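Local coordinates for protein interleukin-2 receptor subunit beta (Mus musculus, PDB 6DG5) that probably serves as a receptor subunit for interleukin-2, transducing its mitogenic signal and taking part in receptor-mediated endocytosis, at residues B[111-116]-B[123-128]. Residues are numbered along the deposited sequence; the frame is centred on the assembly and turned at random.
Sequences HSLQVL and CNISWK. With NAG (2-acetamido-2-deoxy-beta-D-glucopyranose), chain D.
The first beta hairpin of the membrane-proximal fibronectin type-III domain has its strands antiparallel at 169°. His111-Lys128 and Gln114-Ser126 are hydrogen-bonded pairs, each closed by two N-H...O bonds, and Val115-Ile125 is a non-hydrogen-bonded pair; Ser126 N reaches Gln114 O at 2.8 Å, and Leu116 N adds a bond to Asn124 O. Between the two hydrogen-bonded pairs the register slips by one residue, a beta bulge at Ser112 and Leu113, where Leu113 CA approaches Ser126 O at 3.2 Å in a CA-H...O contact. With CG held between backbone N and carbonyl carbon (chi1 58°), the His111 ring folds back over the neighbouring strand: Lys128 O lies 3.6 Å from the ring plane, over its centre, and CE1 packs on Lys128 CB. ND1 and Ser112 OG share a hydrogen bond in the ring plane (3.1 Å), and NE2 makes another with Ser130 OG. An alanine at His111 would probably leave both serine hydroxyls without their imidazole partner and strip the ring from over Lys128 O, which would keep its bond from His111 N. On the inner face, Leu113 CD1 touches Trp127 CB at 3.6 Å, and Val115 sets CG1 against Cys123 SG and CG2 against Ile125 CG1; Leu202 of the facing sheet covers Leu113, Val115 and Ile125. Asn124 carries an N-linked NAG, whose O6 lies near Leu116 CD1. An apolar face turned toward the second sheet and a polar face outward is the pattern of a fibronectin type-III beta sandwich.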
ATOM      1  N   HIS B 111      -5.171 -19.796  -3.466  1.00 14.93           N
ATOM      2  CA  HIS B 111      -5.809 -21.031  -3.042  1.00 15.77           C
ATOM      3  C   HIS B 111      -7.275 -20.758  -2.732  1.00 29.80           C
ATOM      4  O   HIS B 111      -7.774 -19.641  -2.906  1.00 36.00           O
ATOM      5  CB  HIS B 111      -5.090 -21.630  -1.828  1.00 16.53           C
ATOM      6  CG  HIS B 111      -5.027 -20.710  -0.651  1.00 22.45           C
ATOM      7  ND1 HIS B 111      -6.040 -20.622   0.279  1.00 24.18           N
ATOM      8  CD2 HIS B 111      -4.075 -19.832  -0.254  1.00 23.23           C
ATOM      9  CE1 HIS B 111      -5.714 -19.738   1.203  1.00 25.21           C
ATOM     10  NE2 HIS B 111      -4.526 -19.243   0.902  1.00 27.76           N
ATOM     11  N   SER B 112      -7.969 -21.805  -2.283  1.00 22.34           N
ATOM     12  CA  SER B 112      -9.372 -21.718  -1.877  1.00 23.92           C
ATOM     13  C   SER B 112     -10.256 -21.181  -2.999  1.00 26.36           C
ATOM     14  O   SER B 112     -11.164 -20.380  -2.767  1.00 34.28           O
ATOM     15  CB  SER B 112      -9.530 -20.869  -0.612  1.00 34.98           C
ATOM     16  OG  SER B 112      -8.975 -21.517   0.520  1.00 41.80           O
ATOM     17  N   LEU B 113      -9.991 -21.620  -4.226  1.00 16.28           N
ATOM     18  CA  LEU B 113     -10.849 -21.252  -5.343  1.00 15.87           C
ATOM     19  C   LEU B 113     -12.194 -21.952  -5.213  1.00 28.37           C
ATOM     20  O   LEU B 113     -12.254 -23.156  -4.944  1.00 38.46           O
ATOM     21  CB  LEU B 113     -10.192 -21.616  -6.673  1.00 15.80           C
ATOM     22  CG  LEU B 113      -9.515 -20.485  -7.447  1.00 14.90           C
ATOM     23  CD1 LEU B 113      -8.107 -20.251  -6.937  1.00 14.71           C
ATOM     24  CD2 LEU B 113      -9.511 -20.781  -8.939  1.00 15.11           C
ATOM     25  N   GLN B 114     -13.274 -21.198  -5.397  1.00 16.34           N
ATOM     26  CA  GLN B 114     -14.606 -21.778  -5.329  1.00 25.86           C
ATOM     27  C   GLN B 114     -15.589 -20.868  -6.049  1.00 30.23           C
ATOM     28  O   GLN B 114     -15.318 -19.687  -6.282  1.00 28.79           O
ATOM     29  CB  GLN B 114     -15.054 -22.007  -3.883  1.00 28.37           C
ATOM     30  CG  GLN B 114     -15.340 -20.736  -3.105  1.00 31.52           C
ATOM     31  CD  GLN B 114     -16.046 -21.016  -1.797  1.00 39.46           C
ATOM     32  OE1 GLN B 114     -16.668 -22.065  -1.631  1.00 44.40           O
ATOM     33  NE2 GLN B 114     -15.952 -20.083  -0.858  1.00 41.71           N
ATOM     34  N   VAL B 115     -16.739 -21.440  -6.388  1.00 32.32           N
ATOM     35  CA  VAL B 115     -17.803 -20.732  -7.086  1.00 29.59           C
ATOM     36  C   VAL B 115     -18.864 -20.340  -6.069  1.00 31.78           C
ATOM     37  O   VAL B 115     -19.435 -21.204  -5.392  1.00 29.17           O
ATOM     38  CB  VAL B 115     -18.408 -21.592  -8.205  1.00 17.54           C
ATOM     39  CG1 VAL B 115     -19.541 -20.847  -8.888  1.00 25.76           C
ATOM     40  CG2 VAL B 115     -17.338 -21.988  -9.207  1.00 17.37           C
ATOM     41  N   LEU B 116     -19.133 -19.040  -5.962  1.00 37.02           N
ATOM     42  CA  LEU B 116     -20.172 -18.556  -5.060  1.00 33.37           C
ATOM     43  C   LEU B 116     -21.535 -18.505  -5.737  1.00 43.53           C
ATOM     44  O   LEU B 116     -22.547 -18.844  -5.116  1.00 47.11           O
ATOM     45  CB  LEU B 116     -19.807 -17.171  -4.520  1.00 30.37           C
ATOM     46  CG  LEU B 116     -18.626 -17.102  -3.549  1.00 23.52           C
ATOM     47  CD1 LEU B 116     -18.484 -15.699  -2.983  1.00 24.94           C
ATOM     48  CD2 LEU B 116     -18.788 -18.119  -2.433  1.00 18.08           C
ATOM     49  N   CYS B 123     -21.241 -16.410 -13.590  1.00 30.91           N
ATOM     50  CA  CYS B 123     -20.474 -17.177 -12.613  1.00 26.74           C
ATOM     51  C   CYS B 123     -19.505 -16.283 -11.850  1.00 31.32           C
ATOM     52  O   CYS B 123     -18.759 -15.507 -12.457  1.00 38.53           O
ATOM     53  CB  CYS B 123     -19.708 -18.310 -13.297  1.00 29.48           C
ATOM     54  SG  CYS B 123     -18.671 -19.273 -12.177  1.00 29.53           S
ATOM     55  N   ASN B 124     -19.508 -16.393 -10.522  1.00 14.62           N
ATOM     56  CA  ASN B 124     -18.643 -15.605  -9.650  1.00 14.20           C
ATOM     57  C   ASN B 124     -17.726 -16.557  -8.892  1.00 26.03           C
ATOM     58  O   ASN B 124     -18.201 -17.450  -8.183  1.00 33.05           O
ATOM     59  CB  ASN B 124     -19.473 -14.751  -8.686  1.00 14.45           C
ATOM     60  CG  ASN B 124     -18.642 -13.709  -7.953  1.00 30.89           C
ATOM     61  OD1 ASN B 124     -17.424 -13.641  -8.113  1.00 35.00           O
ATOM     62  ND2 ASN B 124     -19.310 -12.883  -7.146  1.00 32.32           N
ATOM     63  N   ILE B 125     -16.417 -16.362  -9.044  1.00 30.50           N
ATOM     64  CA  ILE B 125     -15.405 -17.265  -8.508  1.00 14.04           C
ATOM     65  C   ILE B 125     -14.512 -16.489  -7.548  1.00 32.15           C
ATOM     66  O   ILE B 125     -14.024 -15.407  -7.890  1.00 37.52           O
ATOM     67  CB  ILE B 125     -14.570 -17.896  -9.636  1.00 14.05           C
ATOM     68  CG1 ILE B 125     -15.444 -18.817 -10.490  1.00 16.35           C
ATOM     69  CG2 ILE B 125     -13.372 -18.648  -9.069  1.00 27.22           C
ATOM     70  CD1 ILE B 125     -15.020 -18.887 -11.940  1.00 23.81           C
ATOM     71  N   SER B 126     -14.283 -17.048  -6.362  1.00 28.32           N
ATOM     72  CA  SER B 126     -13.484 -16.413  -5.320  1.00 22.84           C
ATOM     73  C   SER B 126     -12.172 -17.162  -5.122  1.00 23.63           C
ATOM     74  O   SER B 126     -11.997 -18.291  -5.585  1.00 24.72           O
ATOM     75  CB  SER B 126     -14.256 -16.352  -3.998  1.00 22.04           C
ATOM     76  OG  SER B 126     -15.445 -15.600  -4.138  1.00 31.57           O
ATOM     77  N   TRP B 127     -11.241 -16.513  -4.421  1.00 30.89           N
ATOM     78  CA  TRP B 127      -9.965 -17.130  -4.086  1.00 14.04           C
ATOM     79  C   TRP B 127      -9.308 -16.358  -2.949  1.00 22.67           C
ATOM     80  O   TRP B 127      -9.386 -15.129  -2.900  1.00 37.61           O
ATOM     81  CB  TRP B 127      -9.024 -17.189  -5.296  1.00 23.99           C
ATOM     82  CG  TRP B 127      -8.753 -15.867  -5.945  1.00 13.11           C
ATOM     83  CD1 TRP B 127      -7.817 -14.946  -5.574  1.00 13.00           C
ATOM     84  CD2 TRP B 127      -9.415 -15.326  -7.094  1.00 12.87           C
ATOM     85  NE1 TRP B 127      -7.860 -13.863  -6.418  1.00 12.80           N
ATOM     86  CE2 TRP B 127      -8.832 -14.072  -7.360  1.00 19.64           C
ATOM     87  CE3 TRP B 127     -10.446 -15.780  -7.922  1.00 24.00           C
ATOM     88  CZ2 TRP B 127      -9.248 -13.264  -8.416  1.00 12.62           C
ATOM     89  CZ3 TRP B 127     -10.856 -14.978  -8.971  1.00 30.78           C
ATOM     90  CH2 TRP B 127     -10.258 -13.734  -9.209  1.00 30.02           C
ATOM     91  N   LYS B 128      -8.667 -17.092  -2.045  1.00 16.48           N
ATOM     92  CA  LYS B 128      -7.946 -16.527  -0.916  1.00 15.03           C
ATOM     93  C   LYS B 128      -6.445 -16.553  -1.181  1.00 29.99           C
ATOM     94  O   LYS B 128      -5.950 -17.321  -2.011  1.00 32.15           O
ATOM     95  CB  LYS B 128      -8.266 -17.296   0.369  1.00 21.08           C
ATOM     96  CG  LYS B 128      -9.727 -17.237   0.804  1.00 33.22           C
ATOM     97  CD  LYS B 128      -9.956 -18.073   2.058  1.00 47.86           C
ATOM     98  CE  LYS B 128     -11.305 -17.778   2.702  1.00 61.00           C
ATOM     99  NZ  LYS B 128     -12.453 -18.167   1.839  1.00 71.51           N
TER
HETATM  100  C1  NAG D   1     -18.675 -11.841  -6.369  1.00 31.59           C
HETATM  101  C2  NAG D   1     -19.503 -10.550  -6.339  1.00 26.21           C
HETATM  102  C3  NAG D   1     -18.845  -9.505  -5.431  1.00 32.12           C
HETATM  103  C4  NAG D   1     -18.520 -10.088  -4.060  1.00 35.08           C
HETATM  104  C5  NAG D   1     -17.735 -11.388  -4.220  1.00 35.84           C
HETATM  105  C6  NAG D   1     -17.474 -12.095  -2.910  1.00 39.51           C
HETATM  106  C7  NAG D   1     -20.765  -9.335  -8.063  1.00 45.10           C
HETATM  107  C8  NAG D   1     -20.775  -8.857  -9.484  1.00 47.84           C
HETATM  108  N2  NAG D   1     -19.680 -10.017  -7.681  1.00 33.92           N
HETATM  109  O3  NAG D   1     -19.727  -8.397  -5.290  1.00 37.72           O
HETATM  110  O4  NAG D   1     -17.724  -9.169  -3.315  1.00 42.48           O
HETATM  111  O5  NAG D   1     -18.467 -12.305  -5.043  1.00 35.99           O
HETATM  112  O6  NAG D   1     -18.682 -12.460  -2.258  1.00 41.51           O
HETATM  113  O7  NAG D   1     -21.697  -9.112  -7.296  1.00 51.28           O